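Local coordinates for protein trichothecene 3-O-acetyltransferase TRI101 (Fusarium sporotrichioides, PDB 2ZBA) that transfers an acetyl group from acetyl coenzyme A to the 3-hydroxyl of trichothecene mycotoxins, as part of the pathway that leads to T-2 toxin, at residues 155-160 against 398-403; 203-208 against 305-310; 273-278 against 340-345. All blocks are in the same frame, centred on the assembly; numbering follows the deposited sequence.

Contact 1. Residues 155-160 against 398-403; sequences GGLILT and FGFGLG
Leu157 and Leu159, two residues apart on strand 156-164, meet Phe398, Phe400 and Leu402 of the loop between strands 383-387 and 407-409. The case illustrates how a segment from late in the chain can lie against an early domain through apolar side chains, with polar fixing left to neighbours.

Leu159 is worth following outward. Its CB leaves the strand in the direction of the loop, and CG, anti to the backbone N (chi1 174°), carries the branch on toward the aromatic residues. Of the two methyls, CD2 does the touching. It lies over one face of the Phe398 ring, 3.7 Å above the plane and offset toward the rim, a CH-pi contact in which CD2 comes within 3.8 Å of Phe398 CE2. The same methyl is 4.4 Å from Phe400 CE2, and there it stands at the edge of the ring, near its plane. One carbon thus meets one aromatic ring by its face and another by its edge.

Leu157 makes the second half of the contact, also through CD2. This methyl lies 3.9 Å from Leu402 CD1, the two side chains crossing at about a right angle, and approaches Phe400 CD2 obliquely at 4.2 Å. Within the loop, Phe398 CB sits 3.4 Å above the centre of the Phe400 ring, so the CB of Phe398, not its ring, covers one face of Phe400. Ile47 of helix 44-61 joins the cluster, touching Leu157, Phe400 and Leu402.

No hydrogen bond crosses between the segments. Polar fixing of the loop comes from neighbours such as Ser181, whose OG bonds to Phe398 N, while the contact with the strand rests on van der Waals fit, the CH-pi interaction and the exclusion of water.

Contact 2. Residues 203-208 against 305-310; sequences TVVPLL and GPMGVS
Val204, Val205 and Pro206, in the loop after helix 191-197, lie against Met307 and Val309 at the end of the short, weakly bonded helix 304-307. That helix closes in a Schellman motif: Gly308 takes a positive phi of 72°, and the bond from its N to Gly305 O, 3.0 Å long, is one of the two that reach back into the last turn. The turn puts Met307 before the glycine and Val309 after it, both directed at the loop, a compact example of a helix terminus presenting two apolar residues to one partner.

Along the loop, Val204 comes first. Its CG2 meets Val309 CG2 at 3.4 Å, tighter than usual for two methyls, and the side chains cross at about a right angle. Val205 follows, with CG1 4.2 Å from the terminal CE of Met307; it also touches Ala359 of helix 348-363. Pro206 comes last, its ring also touching Gln356 of that helix.

Met307 is present as selenomethionine, and its chain, bent at chi2 and chi3, brings CE toward Val205 and Pro206. There Met307 CE abuts Pro206 CD at 3.3 Å, closer than usual for two carbons.

Contact 3. Residues 273-278 against 340-345; sequences LSAFIW and SRLRSE. With COA (coenzyme A), chain E.
Leu342 of helix 335-344 packs onto Ser274 and Ala275 of helix 269-285, the centre of a helix-helix contact beside the coenzyme A site. The short axes pass 9.8 Å apart with their directions 132° from each other. It is a clear instance of one helix using successive residues for different tasks.

Arg341 comes first. Its chain is extended from CG to NE and runs past the indole of Trp278 at about a right angle, with Arg341 CD 4.1 Å from Trp278 CZ3. The guanidinium and ring planes are steeply inclined, so they do not stack; the charge is paired with Glu333, while Trp278 NE1 bonds to Thr295.

Leu342 buries the most surface. Its two methyls divide the work: Leu342 CD1 presses on Ser274 CB at a tight 3.5 Å, whereas Leu342 CD2 approaches Trp278 CZ3 obliquely at 4.4 Å. The hydroxyl of Ser274 takes no part, being bonded to Asp270 O in its own helix.

Arg343, an experimentally established coenzyme A-binding residue, faces the cofactor instead. Bends at chi2 and chi3 fold the chain so that Arg343 NH1 and NH2 each bond to coenzyme A O2A at 3.0 Å, both bonds bent (143° for NH1). Arg343 NH2 also comes within 2.9 Å of O5A on the other phosphate of the pyrophosphate, at the guanidinium edge. A salt bridge from NE to Asp271, earlier on helix 269-285, helps orient the group; this carboxylate and the phosphates would be expected to favour its charged form.

Ser344 turns its hydroxyl back on its own helix: Ser344 OG donates to Arg341 O at 2.8 Å, from 38° above the carbonyl plane.

In the fold
Along the chain, contact 1 closes the widest loop, and contacts 2 and 3 are nested inside it, their own segments alternating. Contact 1 joins the mixed sheet of the N-terminal domain to a segment that arrives after strand 383-387 and leads into 407-409, an outer strand of that same sheet, so a segment from the C-terminal half completes the edge of the N-terminal sheet. Contacts 2 and 3 belong with the seven-stranded sheet: helix 304-307 follows strand 294-302, and the helices of contact 3 pack on 294-302 and 318-326. Their nearest atoms are about 8 Å apart. Contact 1 lies 36 Å from both, centre to centre, and across the chain's centre from contact 3, which alone touches coenzyme A.

Contact 1. Residues 155-160 against 398-403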
# COMPACT_ATOMS: atom_id res chain seq x y z
N GLY A 155 15.57 22.19 7.91
CA GLY A 155 15.26 21.79 9.28
C GLY A 155 15.00 20.30 9.44
O GLY A 155 14.65 19.83 10.53
N GLY A 156 15.14 19.55 8.35
CA GLY A 156 14.73 18.16 8.34
C GLY A 156 15.28 17.27 7.25
O GLY A 156 16.33 17.55 6.63
N LEU A 157 14.57 16.18 7.04
CA LEU A 157 15.01 15.08 6.19
C LEU A 157 13.81 14.23 5.83
O LEU A 157 13.08 13.80 6.73
CB LEU A 157 16.01 14.22 6.94
CG LEU A 157 16.66 13.07 6.17
CD1 LEU A 157 17.94 13.54 5.48
CD2 LEU A 157 16.95 11.95 7.13
N ILE A 158 13.61 14.00 4.53
CA ILE A 158 12.62 13.05 4.01
C ILE A 158 13.31 11.84 3.36
O ILE A 158 14.04 11.97 2.36
CB ILE A 158 11.64 13.69 3.01
CG1 ILE A 158 10.94 14.89 3.64
CG2 ILE A 158 10.60 12.66 2.54
CD1 ILE A 158 10.09 15.68 2.66
N LEU A 159 13.09 10.67 3.94
CA LEU A 159 13.54 9.44 3.32
C LEU A 159 12.36 8.80 2.61
O LEU A 159 11.32 8.55 3.24
CB LEU A 159 14.12 8.49 4.35
CG LEU A 159 14.50 7.11 3.82
CD1 LEU A 159 15.64 7.19 2.81
CD2 LEU A 159 14.89 6.26 4.97
N THR A 160 12.52 8.55 1.32
CA THR A 160 11.48 7.91 0.52
C THR A 160 11.96 6.56 0.04
O THR A 160 13.08 6.46 -0.47
CB THR A 160 11.11 8.78 -0.67
OG1 THR A 160 10.65 10.05 -0.20
CG2 THR A 160 10.01 8.11 -1.49
N PHE A 398 16.95 4.23 11.94
CA PHE A 398 18.07 3.97 11.00
C PHE A 398 19.47 4.34 11.51
O PHE A 398 20.38 4.58 10.70
CB PHE A 398 17.84 4.65 9.64
CG PHE A 398 16.59 4.23 8.93
CD1 PHE A 398 16.57 3.06 8.17
CD2 PHE A 398 15.44 5.01 8.99
CE1 PHE A 398 15.41 2.67 7.50
CE2 PHE A 398 14.28 4.63 8.33
CZ PHE A 398 14.26 3.45 7.59
N GLY A 399 19.65 4.38 12.83
CA GLY A 399 20.90 4.90 13.42
C GLY A 399 21.21 6.35 13.09
O GLY A 399 22.34 6.81 13.32
N PHE A 400 20.23 7.07 12.56
CA PHE A 400 20.44 8.44 12.07
C PHE A 400 20.65 9.44 13.23
O PHE A 400 21.14 10.55 13.02
CB PHE A 400 19.25 8.92 11.21
CG PHE A 400 19.14 8.24 9.86
CD1 PHE A 400 20.22 7.54 9.30
CD2 PHE A 400 17.97 8.35 9.12
CE1 PHE A 400 20.10 6.94 8.04
CE2 PHE A 400 17.84 7.76 7.87
CZ PHE A 400 18.92 7.06 7.33
N GLY A 401 20.23 9.04 14.43
CA GLY A 401 20.32 9.88 15.62
C GLY A 401 19.25 10.95 15.72
O GLY A 401 19.37 11.90 16.52
N LEU A 402 18.19 10.81 14.92
CA LEU A 402 17.16 11.86 14.84
C LEU A 402 15.88 11.53 15.60
O LEU A 402 14.91 12.30 15.56
CB LEU A 402 16.82 12.15 13.37
CG LEU A 402 18.01 12.36 12.44
CD1 LEU A 402 17.54 12.39 10.98
CD2 LEU A 402 18.77 13.64 12.82
N GLY A 403 15.88 10.38 16.28
CA GLY A 403 14.65 9.81 16.85
C GLY A 403 13.80 9.13 15.78
O GLY A 403 14.23 8.93 14.63

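Contact 2. Residues 203-208 against 305-310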
# COMPACT_ATOMS: atom_id res chain seq x y z
N THR A 203 6.64 -21.55 -3.49
CA THR A 203 6.00 -22.51 -2.60
C THR A 203 4.99 -21.88 -1.66
O THR A 203 4.20 -22.58 -1.01
CB THR A 203 7.07 -23.30 -1.78
OG1 THR A 203 7.72 -22.44 -0.82
CG2 THR A 203 8.09 -23.91 -2.72
N VAL A 204 5.01 -20.55 -1.60
CA VAL A 204 4.37 -19.81 -0.52
C VAL A 204 2.83 -19.92 -0.54
O VAL A 204 2.17 -19.90 0.51
CB VAL A 204 4.94 -18.33 -0.46
CG1 VAL A 204 4.13 -17.34 -1.30
CG2 VAL A 204 5.07 -17.87 0.96
N VAL A 205 2.27 -20.04 -1.75
CA VAL A 205 0.85 -20.32 -1.95
C VAL A 205 0.78 -21.69 -2.65
O VAL A 205 1.08 -21.79 -3.83
CB VAL A 205 0.18 -19.23 -2.81
CG1 VAL A 205 -1.33 -19.54 -3.00
CG2 VAL A 205 0.38 -17.84 -2.19
N PRO A 206 0.44 -22.75 -1.90
CA PRO A 206 0.34 -24.09 -2.51
C PRO A 206 -0.70 -24.14 -3.62
O PRO A 206 -1.81 -23.61 -3.48
CB PRO A 206 -0.08 -24.98 -1.32
CG PRO A 206 0.41 -24.26 -0.12
CD PRO A 206 0.15 -22.80 -0.46
N LEU A 207 -0.35 -24.77 -4.74
CA LEU A 207 -1.28 -24.86 -5.87
C LEU A 207 -2.33 -25.93 -5.58
O LEU A 207 -2.07 -26.89 -4.84
CB LEU A 207 -0.52 -25.15 -7.17
CG LEU A 207 -0.14 -24.03 -8.16
CD1 LEU A 207 -0.04 -22.60 -7.57
CD2 LEU A 207 1.12 -24.43 -8.90
N LEU A 208 -3.52 -25.76 -6.15
CA LEU A 208 -4.62 -26.71 -5.98
C LEU A 208 -4.47 -27.90 -6.93
O LEU A 208 -4.23 -27.70 -8.13
CB LEU A 208 -5.97 -26.02 -6.23
CG LEU A 208 -6.31 -24.88 -5.26
CD1 LEU A 208 -7.60 -24.20 -5.69
CD2 LEU A 208 -6.42 -25.37 -3.82
N GLY A 305 -0.70 -14.22 7.24
CA GLY A 305 -1.38 -14.93 8.33
C GLY A 305 -2.22 -16.14 7.92
O GLY A 305 -1.89 -17.27 8.29
N PRO A 306 -3.29 -15.91 7.13
CA PRO A 306 -4.11 -17.00 6.60
C PRO A 306 -3.32 -18.08 5.84
O PRO A 306 -3.66 -19.27 5.94
CB PRO A 306 -5.09 -16.27 5.67
CG PRO A 306 -5.18 -14.89 6.23
CD PRO A 306 -3.80 -14.59 6.73
N MSE A 307 -2.28 -17.71 5.09
CA MSE A 307 -1.47 -18.71 4.36
C MSE A 307 -0.53 -19.53 5.25
O MSE A 307 0.05 -20.53 4.79
CB MSE A 307 -0.63 -18.07 3.24
CG MSE A 307 -1.39 -17.71 1.97
SE MSE A 307 -2.59 -19.10 1.21
CE MSE A 307 -1.48 -20.44 1.14
N GLY A 308 -0.37 -19.13 6.50
CA GLY A 308 0.60 -19.74 7.41
C GLY A 308 2.01 -19.35 7.05
O GLY A 308 2.93 -20.19 7.06
N VAL A 309 2.20 -18.08 6.68
CA VAL A 309 3.52 -17.59 6.26
C VAL A 309 3.98 -16.54 7.24
O VAL A 309 3.15 -15.81 7.78
CB VAL A 309 3.49 -17.02 4.81
CG1 VAL A 309 4.80 -16.34 4.47
CG2 VAL A 309 3.22 -18.14 3.81
N SER A 310 5.29 -16.45 7.48
CA SER A 310 5.82 -15.44 8.37
C SER A 310 5.36 -14.03 7.97
O SER A 310 5.41 -13.66 6.80
CB SER A 310 7.34 -15.51 8.36
OG SER A 310 7.89 -14.30 8.84

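Contact 3. Residues 273-278 against 340-345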
# COMPACT_ATOMS: atom_id res chain seq x y z
N LEU A 273 -13.79 2.02 10.11
CA LEU A 273 -13.36 3.21 9.39
C LEU A 273 -13.61 3.01 7.90
O LEU A 273 -14.10 3.91 7.23
CB LEU A 273 -11.87 3.54 9.68
CG LEU A 273 -11.38 4.76 8.89
CD1 LEU A 273 -12.14 6.04 9.28
CD2 LEU A 273 -9.89 4.95 9.00
N SER A 274 -13.31 1.80 7.42
CA SER A 274 -13.56 1.42 6.03
C SER A 274 -15.05 1.54 5.70
O SER A 274 -15.41 2.03 4.63
CB SER A 274 -13.08 -0.02 5.76
OG SER A 274 -11.71 -0.19 6.09
N ALA A 275 -15.89 1.06 6.62
CA ALA A 275 -17.35 1.11 6.49
C ALA A 275 -17.88 2.54 6.53
O ALA A 275 -18.80 2.91 5.78
CB ALA A 275 -17.98 0.29 7.61
N PHE A 276 -17.30 3.36 7.39
CA PHE A 276 -17.73 4.76 7.47
C PHE A 276 -17.41 5.49 6.17
O PHE A 276 -18.20 6.31 5.69
CB PHE A 276 -17.13 5.46 8.69
CG PHE A 276 -17.50 6.92 8.79
CD1 PHE A 276 -18.83 7.30 9.03
CD2 PHE A 276 -16.54 7.92 8.65
CE1 PHE A 276 -19.19 8.66 9.13
CE2 PHE A 276 -16.88 9.27 8.75
CZ PHE A 276 -18.21 9.64 8.99
N ILE A 277 -16.27 5.15 5.56
CA ILE A 277 -15.90 5.78 4.29
C ILE A 277 -16.74 5.32 3.09
O ILE A 277 -17.06 6.11 2.21
CB ILE A 277 -14.39 5.61 3.97
CG1 ILE A 277 -13.55 6.36 5.01
CG2 ILE A 277 -14.09 6.11 2.55
CD1 ILE A 277 -12.14 5.91 5.13
N TRP A 278 -17.06 4.04 3.04
CA TRP A 278 -17.95 3.52 2.01
C TRP A 278 -19.33 4.16 2.13
O TRP A 278 -19.89 4.59 1.12
CB TRP A 278 -18.06 2.00 2.10
CG TRP A 278 -18.65 1.33 0.86
CD1 TRP A 278 -18.91 1.90 -0.35
CD2 TRP A 278 -19.01 -0.05 0.74
NE1 TRP A 278 -19.43 0.96 -1.23
CE2 TRP A 278 -19.49 -0.25 -0.59
CE3 TRP A 278 -18.96 -1.15 1.61
CZ2 TRP A 278 -19.91 -1.49 -1.06
CZ3 TRP A 278 -19.40 -2.40 1.13
CH2 TRP A 278 -19.87 -2.55 -0.18
N SER A 340 -19.84 -5.20 9.08
CA SER A 340 -20.07 -6.65 9.06
C SER A 340 -19.84 -7.28 7.69
O SER A 340 -19.28 -8.36 7.61
CB SER A 340 -21.49 -6.97 9.53
OG SER A 340 -21.65 -6.61 10.88
N ARG A 341 -20.29 -6.61 6.63
CA ARG A 341 -20.00 -7.05 5.24
C ARG A 341 -18.52 -7.31 5.08
O ARG A 341 -18.10 -8.36 4.57
CB ARG A 341 -20.42 -5.96 4.25
CG ARG A 341 -21.87 -5.63 4.26
CD ARG A 341 -22.19 -4.66 3.16
NE ARG A 341 -23.59 -4.25 3.18
CZ ARG A 341 -24.51 -4.65 2.30
NH1 ARG A 341 -24.17 -5.47 1.31
NH2 ARG A 341 -25.76 -4.21 2.40
N LEU A 342 -17.72 -6.35 5.55
CA LEU A 342 -16.27 -6.39 5.45
C LEU A 342 -15.65 -7.50 6.30
O LEU A 342 -14.87 -8.29 5.78
CB LEU A 342 -15.67 -5.02 5.80
CG LEU A 342 -16.18 -3.80 5.01
CD1 LEU A 342 -15.50 -2.50 5.50
CD2 LEU A 342 -16.02 -3.95 3.50
N ARG A 343 -15.98 -7.54 7.59
CA ARG A 343 -15.44 -8.57 8.51
C ARG A 343 -15.79 -10.01 8.08
O ARG A 343 -14.98 -10.94 8.25
CB ARG A 343 -15.89 -8.27 9.95
CG ARG A 343 -15.44 -9.28 11.02
CD ARG A 343 -13.93 -9.56 11.03
NE ARG A 343 -13.11 -8.35 11.11
CZ ARG A 343 -11.79 -8.34 11.32
NH1 ARG A 343 -11.11 -9.47 11.49
NH2 ARG A 343 -11.15 -7.19 11.37
N SER A 344 -16.97 -10.19 7.51
CA SER A 344 -17.45 -11.51 7.09
C SER A 344 -16.59 -12.16 6.01
O SER A 344 -16.50 -13.39 5.94
CB SER A 344 -18.90 -11.42 6.60
OG SER A 344 -18.96 -10.88 5.29
N GLU A 345 -15.96 -11.35 5.18
CA GLU A 345 -15.10 -11.89 4.12
C GLU A 345 -13.71 -12.30 4.60
O GLU A 345 -12.97 -12.95 3.87
CB GLU A 345 -15.02 -10.93 2.93
CG GLU A 345 -16.26 -10.92 2.07
CD GLU A 345 -16.48 -12.27 1.39
OE1 GLU A 345 -15.65 -12.67 0.53
OE2 GLU A 345 -17.48 -12.93 1.75
N1A COA E . -13.01 -10.31 19.60
C2A COA E . -12.99 -8.93 19.66
N3A COA E . -12.03 -8.23 18.94
C4A COA E . -11.12 -8.88 18.17
C5A COA E . -11.13 -10.28 18.11
C6A COA E . -12.08 -11.00 18.83
N6A COA E . -12.05 -12.33 18.87
N7A COA E . -10.12 -10.66 17.29
C8A COA E . -9.48 -9.55 16.84
N9A COA E . -10.09 -8.44 17.37
C1B COA E . -9.79 -7.03 17.06
C2B COA E . -8.47 -6.58 17.67
O2B COA E . -8.65 -6.12 18.99
C3B COA E . -8.02 -5.51 16.69
O3B COA E . -8.91 -4.43 16.86
P3B COA E . -8.49 -2.87 16.99
O7A COA E . -7.46 -2.58 15.92
O8A COA E . -7.85 -2.61 18.33
O9A COA E . -9.77 -2.13 16.76
C4B COA E . -8.45 -6.10 15.37
O4B COA E . -9.64 -6.82 15.65
C5B COA E . -7.46 -7.04 14.70
O5B COA E . -8.16 -7.62 13.61
P1A COA E . -7.42 -7.92 12.20
O1A COA E . -6.25 -8.83 12.39
O2A COA E . -8.38 -8.38 11.14
O3A COA E . -6.73 -6.51 11.74
P2A COA E . -7.48 -5.20 11.18
O4A COA E . -6.88 -4.01 11.90
O5A COA E . -8.99 -5.24 11.22
O6A COA E . -7.09 -5.12 9.63
CBP COA E . -7.12 -5.86 7.34
CCP COA E . -7.89 -5.77 8.65
CDP COA E . -7.22 -4.48 6.67
CEP COA E . -7.76 -6.95 6.46
CAP COA E . -5.66 -6.19 7.65
OAP COA E . -5.56 -7.45 8.30
C9P COA E . -4.72 -6.19 6.47
O9P COA E . -4.62 -7.33 5.67
N8P COA E . -3.97 -5.11 6.23
C7P COA E . -3.06 -5.06 5.09
C6P COA E . -3.76 -4.65 3.79
C5P COA E . -2.75 -4.59 2.66
O5P COA E . -2.28 -5.64 2.15
N4P COA E . -2.39 -3.39 2.23
C3P COA E . -1.04 -3.19 1.70
C2P COA E . -1.03 -2.74 0.24
S1P COA E . 0.41 -3.29 -0.71